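Local structure of glucuronoarabinoxylan endo-1,4-beta-xylanase (Clostridium papyrosolvens, 4FMV) at residues A[46-51]-A[122-127]; A[3-8]-A[311-316]. The protein hydrolyses internal beta-1,4 linkages of xylan as a family 30 glycoside hydrolase, this chain being the catalytic part of a longer protein. All coordinates share one frame; numbering follows the deposited sequence.

How the contacts relate
The chain begins in contact 2: residues 3-8 form the first strand of the beta structure beside the catalytic barrel. It then enters the (beta/alpha)8 barrel through strand 11-22, and contact 1 closes a loop of 70 residues between 46-51 and 122-127, joining barrel strand 45-49 to the later helix 114-130. After the rest of the barrel the chain returns to the beta structure, where 311-316 meets 3-8 and closes a much longer loop of 302 residues. Contact 1 is nested within that loop. The two lie on opposite sides of the chain's centre, about 39 Å apart between centres, without touching.

Contact 1: residues A[46-51]-A[122-127]; sequences LRLRIE and NAYVKY
Ile50 lies over one face of the Tyr124 ring, and Leu48 meets the same ring at its edge. Ile50 CG1 sits almost above the ring centre, 3.9 Å from the centroid and 9° off the normal, a CH-pi contact; its branch methyl CG2 reaches Tyr124 CD1 at 3.7 Å. A beta-branched residue suits this place because two carbons leave CB together and spread over the flat ring. Leu48 CD1 lies near the ring plane, 3.8 Å from Tyr124 OH. The ring gets there because Tyr124 CG stands anti to the backbone N (chi1 -160°), carrying it from the helix to residues 48-50.

Tyrosine also adds a polar tip to this apolar interface. No direct hydrogen bond crosses it; instead one water lies 2.8 Å from Tyr124 OH, donates to Arg49 O at 2.9 Å and accepts from Glu51 N at 3.1 Å. This ties the hydroxyl of a buried tyrosine to the backbone of Arg49 and Glu51. These two residues, which flank Ile50 in sequence, form a two-nitrogen salt bridge, Arg49 NH1 to Glu51 OE1 and NH2 to OE2, each a hydrogen bond of 2.9 Å. OE1 lies in the guanidinium plane, yet both oxygens are met from above the carboxylate plane. Glu51 OE2 also accepts a hydrogen bond from Gly53 N.

On strand 45-49, Leu48 points to the helix layer. Helix 67-78 brings Glu69 against Leu48 and Tyr124, and strand 82-86, the parallel neighbour of 45-49, brings Ala85 against Ile50 and Tyr124, completing this strand-to-helix packing of the barrel wall.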
loop_
_atom_site.group_PDB
_atom_site.type_symbol
_atom_site.label_atom_id
_atom_site.label_comp_id
_atom_site.label_asym_id
_atom_site.label_seq_id
_atom_site.Cartn_x
_atom_site.Cartn_y
_atom_site.Cartn_z
ATOM N N LEU A 46 -6.205 -3.466 -4.232
ATOM C CA LEU A 46 -7.052 -2.312 -4.537
ATOM C C LEU A 46 -7.700 -1.791 -3.266
ATOM O O LEU A 46 -8.234 -2.565 -2.462
ATOM C CB LEU A 46 -8.169 -2.696 -5.534
ATOM C CG LEU A 46 -9.154 -1.568 -5.862
ATOM C CD1 LEU A 46 -8.478 -0.379 -6.600
ATOM C CD2 LEU A 46 -10.295 -2.097 -6.695
ATOM N N ARG A 47 -7.660 -0.474 -3.096
ATOM C CA ARG A 47 -8.297 0.201 -1.971
ATOM C C ARG A 47 -9.557 0.930 -2.441
ATOM O O ARG A 47 -9.477 1.844 -3.269
ATOM C CB ARG A 47 -7.319 1.229 -1.351
ATOM C CG ARG A 47 -7.864 1.995 -0.144
ATOM C CD ARG A 47 -6.865 3.063 0.310
ATOM N NE ARG A 47 -7.281 3.740 1.555
ATOM C CZ ARG A 47 -7.142 5.043 1.779
ATOM N NH1 ARG A 47 -6.612 5.801 0.840
ATOM N NH2 ARG A 47 -7.501 5.580 2.961
ATOM N N LEU A 48 -10.697 0.560 -1.854
ATOM C CA LEU A 48 -11.992 1.205 -2.076
ATOM C C LEU A 48 -12.239 2.296 -1.030
ATOM O O LEU A 48 -11.712 2.238 0.086
ATOM C CB LEU A 48 -13.132 0.191 -1.961
ATOM C CG LEU A 48 -12.987 -1.168 -2.638
ATOM C CD1 LEU A 48 -14.160 -2.053 -2.238
ATOM C CD2 LEU A 48 -12.911 -0.990 -4.152
ATOM N N ARG A 49 -12.953 3.343 -1.425
ATOM C CA ARG A 49 -13.480 4.280 -0.443
ATOM C C ARG A 49 -14.942 3.923 -0.180
ATOM O O ARG A 49 -15.718 3.747 -1.123
ATOM C CB ARG A 49 -13.384 5.714 -0.947
ATOM C CG ARG A 49 -14.194 6.703 -0.097
ATOM C CD ARG A 49 -14.090 8.125 -0.611
ATOM N NE ARG A 49 -15.253 8.902 -0.186
ATOM C CZ ARG A 49 -16.439 8.841 -0.796
ATOM N NH1 ARG A 49 -16.613 8.047 -1.856
ATOM N NH2 ARG A 49 -17.460 9.571 -0.352
ATOM N N ILE A 50 -15.311 3.831 1.098
ATOM C CA ILE A 50 -16.685 3.522 1.494
ATOM C C ILE A 50 -17.545 4.784 1.394
ATOM O O ILE A 50 -17.346 5.758 2.148
ATOM C CB ILE A 50 -16.719 3.021 2.957
ATOM C CG1 ILE A 50 -15.826 1.785 3.134
ATOM C CG2 ILE A 50 -18.145 2.705 3.419
ATOM C CD1 ILE A 50 -15.753 1.266 4.588
ATOM N N GLU A 51 -18.574 4.744 0.550
ATOM C CA GLU A 51 -19.275 5.984 0.209
ATOM C C GLU A 51 -20.411 6.280 1.198
ATOM O O GLU A 51 -21.449 5.627 1.172
ATOM C CB GLU A 51 -19.834 5.845 -1.221
ATOM C CG GLU A 51 -20.773 6.951 -1.647
ATOM C CD GLU A 51 -20.082 8.303 -1.717
ATOM O OE1 GLU A 51 -19.315 8.542 -2.677
ATOM O OE2 GLU A 51 -20.285 9.115 -0.801
ATOM N N ASN A 122 -19.969 -3.473 8.950
ATOM C CA ASN A 122 -20.351 -4.849 8.644
ATOM C C ASN A 122 -21.260 -4.932 7.420
ATOM O O ASN A 122 -21.238 -5.908 6.693
ATOM C CB ASN A 122 -21.029 -5.513 9.846
ATOM C CG ASN A 122 -20.046 -6.222 10.745
ATOM O OD1 ASN A 122 -18.965 -6.613 10.306
ATOM N ND2 ASN A 122 -20.415 -6.404 12.008
ATOM N N ALA A 123 -22.072 -3.911 7.192
ATOM C CA ALA A 123 -22.990 -3.970 6.059
ATOM C C ALA A 123 -22.236 -3.827 4.727
ATOM O O ALA A 123 -22.632 -4.401 3.704
ATOM C CB ALA A 123 -24.111 -2.908 6.200
ATOM N N TYR A 124 -21.155 -3.057 4.748
ATOM C CA TYR A 124 -20.284 -2.920 3.581
ATOM C C TYR A 124 -19.592 -4.238 3.278
ATOM O O TYR A 124 -19.586 -4.704 2.143
ATOM C CB TYR A 124 -19.243 -1.827 3.805
ATOM C CG TYR A 124 -18.630 -1.308 2.518
ATOM C CD1 TYR A 124 -19.300 -0.366 1.744
ATOM C CD2 TYR A 124 -17.395 -1.755 2.073
ATOM C CE1 TYR A 124 -18.751 0.130 0.565
ATOM C CE2 TYR A 124 -16.839 -1.279 0.879
ATOM C CZ TYR A 124 -17.520 -0.324 0.135
ATOM O OH TYR A 124 -16.989 0.172 -1.055
ATOM N N VAL A 125 -19.008 -4.844 4.297
ATOM C CA VAL A 125 -18.443 -6.176 4.146
ATOM C C VAL A 125 -19.459 -7.181 3.574
ATOM O O VAL A 125 -19.132 -7.957 2.686
ATOM C CB VAL A 125 -17.928 -6.674 5.498
ATOM C CG1 VAL A 125 -17.341 -8.093 5.377
ATOM C CG2 VAL A 125 -16.901 -5.678 6.056
ATOM N N LYS A 126 -20.689 -7.175 4.086
ATOM C CA LYS A 126 -21.668 -8.169 3.653
ATOM C C LYS A 126 -22.139 -7.897 2.223
ATOM O O LYS A 126 -22.281 -8.822 1.425
ATOM C CB LYS A 126 -22.842 -8.282 4.631
ATOM C CG LYS A 126 -23.920 -9.303 4.210
ATOM C CD LYS A 126 -25.113 -9.232 5.172
ATOM C CE LYS A 126 -26.157 -10.349 4.937
ATOM N NZ LYS A 126 -26.843 -10.243 3.625
ATOM N N TYR A 127 -22.367 -6.634 1.881
ATOM C CA TYR A 127 -22.696 -6.286 0.492
ATOM C C TYR A 127 -21.629 -6.806 -0.475
ATOM O O TYR A 127 -21.934 -7.404 -1.516
ATOM C CB TYR A 127 -22.810 -4.767 0.354
ATOM C CG TYR A 127 -22.923 -4.275 -1.065
ATOM C CD1 TYR A 127 -24.021 -4.619 -1.857
ATOM C CD2 TYR A 127 -21.944 -3.448 -1.623
ATOM C CE1 TYR A 127 -24.146 -4.156 -3.164
ATOM C CE2 TYR A 127 -22.065 -2.981 -2.940
ATOM C CZ TYR A 127 -23.167 -3.341 -3.698
ATOM O OH TYR A 127 -23.294 -2.899 -5.000
HETATM O O HOH W 1 -18.334 2.555 -1.598
#

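Contact 2: residues A[3-8]-A[311-316]; sequences SDVTVN and VYVSAY
Strand 5-8 and residues 311-316 run in the same direction with no hydrogen bond between them, packing face to face across the interior of a beta sandwich, the side structure that accompanies the barrel in family 30 enzymes. Val5 stands opposite Val313 with CA atoms 8.1 Å apart, and Val7 opposite Ala315 at 6.8 Å, so the backbones draw closer toward the second pair. Each strand finds its backbone partners in other strands: 5-8 lies parallel to 334-341, and 311-318 antiparallel to 321-328. Strand 299-303, antiparallel to both 5-8 and 311-318, bridges the two faces, so the layers are continuous here where the sheet curls.

The interface is purely apolar. Val5 and Val313 meet end to end, and their methyls pair like with like: Val5 CG1 lies 4.2 Å from Val313 CG1, and Val5 CG2 is equally far from Val313 CG2. Both valines hold CG1 anti to the backbone N (chi1 165° and 175°), which turns the two forked ends to match. Where the strands close in, one partner is small: Val7 CG1 touches Ala315 CB at 3.6 Å, the single methyl of alanine suiting the shorter gap. Ile324 packs against both Val7 and Val313, and Ala303 against both Val7 and Ala315, so the four residues belong to one buried apolar layer between the strands.

On 311-316, Ser314 and Tyr316 both point away from strand 5-8, and there, two residues apart along the strand, Ser314 OG and Tyr316 OH share a hydrogen bond of 2.7 Å.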
loop_
_atom_site.group_PDB
_atom_site.type_symbol
_atom_site.label_atom_id
_atom_site.label_comp_id
_atom_site.label_asym_id
_atom_site.label_seq_id
_atom_site.Cartn_x
_atom_site.Cartn_y
_atom_site.Cartn_z
ATOM N N SER A 3 31.064 -0.834 -4.167
ATOM C CA SER A 3 31.000 -2.076 -3.400
ATOM C C SER A 3 29.921 -3.025 -3.939
ATOM O O SER A 3 28.892 -2.586 -4.450
ATOM C CB SER A 3 30.740 -1.775 -1.927
ATOM O OG SER A 3 29.354 -1.801 -1.648
ATOM N N ASP A 4 30.166 -4.327 -3.825
ATOM C CA ASP A 4 29.252 -5.333 -4.348
ATOM C C ASP A 4 27.997 -5.372 -3.507
ATOM O O ASP A 4 28.022 -5.048 -2.321
ATOM C CB ASP A 4 29.874 -6.735 -4.308
ATOM C CG ASP A 4 31.030 -6.906 -5.275
ATOM O OD1 ASP A 4 31.317 -5.980 -6.061
ATOM O OD2 ASP A 4 31.651 -7.994 -5.247
ATOM N N VAL A 5 26.899 -5.789 -4.119
ATOM C CA VAL A 5 25.695 -6.108 -3.375
ATOM C C VAL A 5 25.686 -7.609 -3.117
ATOM O O VAL A 5 25.883 -8.410 -4.039
ATOM C CB VAL A 5 24.427 -5.731 -4.160
ATOM C CG1 VAL A 5 23.193 -6.397 -3.545
ATOM C CG2 VAL A 5 24.251 -4.235 -4.177
ATOM N N THR A 6 25.481 -7.988 -1.861
ATOM C CA THR A 6 25.289 -9.389 -1.496
ATOM C C THR A 6 23.802 -9.645 -1.287
ATOM O O THR A 6 23.177 -9.027 -0.428
ATOM C CB THR A 6 26.042 -9.730 -0.202
ATOM O OG1 THR A 6 27.428 -9.392 -0.352
ATOM C CG2 THR A 6 25.925 -11.211 0.118
ATOM N N VAL A 7 23.221 -10.527 -2.090
ATOM C CA VAL A 7 21.820 -10.901 -1.899
ATOM C C VAL A 7 21.784 -12.259 -1.210
ATOM O O VAL A 7 22.233 -13.263 -1.777
ATOM C CB VAL A 7 21.041 -10.934 -3.234
ATOM C CG1 VAL A 7 19.579 -11.312 -3.001
ATOM C CG2 VAL A 7 21.114 -9.585 -3.912
ATOM N N ASN A 8 21.303 -12.299 0.030
ATOM C CA ASN A 8 21.316 -13.576 0.735
ATOM C C ASN A 8 19.925 -14.143 0.671
ATOM O O ASN A 8 19.037 -13.741 1.412
ATOM C CB ASN A 8 21.736 -13.384 2.196
ATOM C CG ASN A 8 21.726 -14.693 2.989
ATOM O OD1 ASN A 8 21.616 -15.778 2.418
ATOM N ND2 ASN A 8 21.838 -14.588 4.309
ATOM N N VAL A 311 22.641 4.864 -4.785
ATOM C CA VAL A 311 22.162 3.567 -5.251
ATOM C C VAL A 311 21.457 2.872 -4.099
ATOM O O VAL A 311 22.002 2.748 -3.007
ATOM C CB VAL A 311 23.297 2.700 -5.775
ATOM C CG1 VAL A 311 22.781 1.293 -6.170
ATOM C CG2 VAL A 311 24.009 3.419 -6.951
ATOM N N TYR A 312 20.237 2.430 -4.349
ATOM C CA TYR A 312 19.413 1.805 -3.318
ATOM C C TYR A 312 18.924 0.463 -3.832
ATOM O O TYR A 312 18.395 0.379 -4.938
ATOM C CB TYR A 312 18.244 2.733 -2.984
ATOM C CG TYR A 312 18.739 4.080 -2.518
ATOM C CD1 TYR A 312 19.181 4.256 -1.206
ATOM C CD2 TYR A 312 18.808 5.164 -3.393
ATOM C CE1 TYR A 312 19.667 5.471 -0.774
ATOM C CE2 TYR A 312 19.274 6.389 -2.969
ATOM C CZ TYR A 312 19.706 6.534 -1.657
ATOM O OH TYR A 312 20.199 7.740 -1.220
ATOM N N VAL A 313 19.116 -0.591 -3.052
ATOM C CA VAL A 313 18.805 -1.928 -3.544
ATOM C C VAL A 313 18.012 -2.739 -2.533
ATOM O O VAL A 313 18.318 -2.720 -1.343
ATOM C CB VAL A 313 20.106 -2.707 -3.933
ATOM C CG1 VAL A 313 19.785 -4.153 -4.323
ATOM C CG2 VAL A 313 20.836 -1.994 -5.066
ATOM N N SER A 314 16.984 -3.441 -3.001
ATOM C CA SER A 314 16.291 -4.421 -2.161
ATOM C C SER A 314 16.133 -5.692 -2.962
ATOM O O SER A 314 16.349 -5.676 -4.161
ATOM C CB SER A 314 14.933 -3.898 -1.675
ATOM O OG SER A 314 14.115 -3.415 -2.733
ATOM N N ALA A 315 15.781 -6.792 -2.304
ATOM C CA ALA A 315 15.677 -8.085 -2.980
ATOM C C ALA A 315 14.577 -8.952 -2.360
ATOM O O ALA A 315 14.236 -8.782 -1.198
ATOM C CB ALA A 315 17.035 -8.810 -2.949
ATOM N N TYR A 316 14.014 -9.870 -3.142
ATOM C CA TYR A 316 12.843 -10.647 -2.727
ATOM C C TYR A 316 12.905 -12.033 -3.362
ATOM O O TYR A 316 13.543 -12.205 -4.400
ATOM C CB TYR A 316 11.551 -9.941 -3.184
ATOM C CG TYR A 316 11.548 -8.469 -2.864
ATOM C CD1 TYR A 316 12.316 -7.578 -3.618
ATOM C CD2 TYR A 316 10.823 -7.966 -1.783
ATOM C CE1 TYR A 316 12.347 -6.218 -3.319
ATOM C CE2 TYR A 316 10.864 -6.605 -1.466
ATOM C CZ TYR A 316 11.633 -5.744 -2.247
ATOM O OH TYR A 316 11.683 -4.404 -1.973
#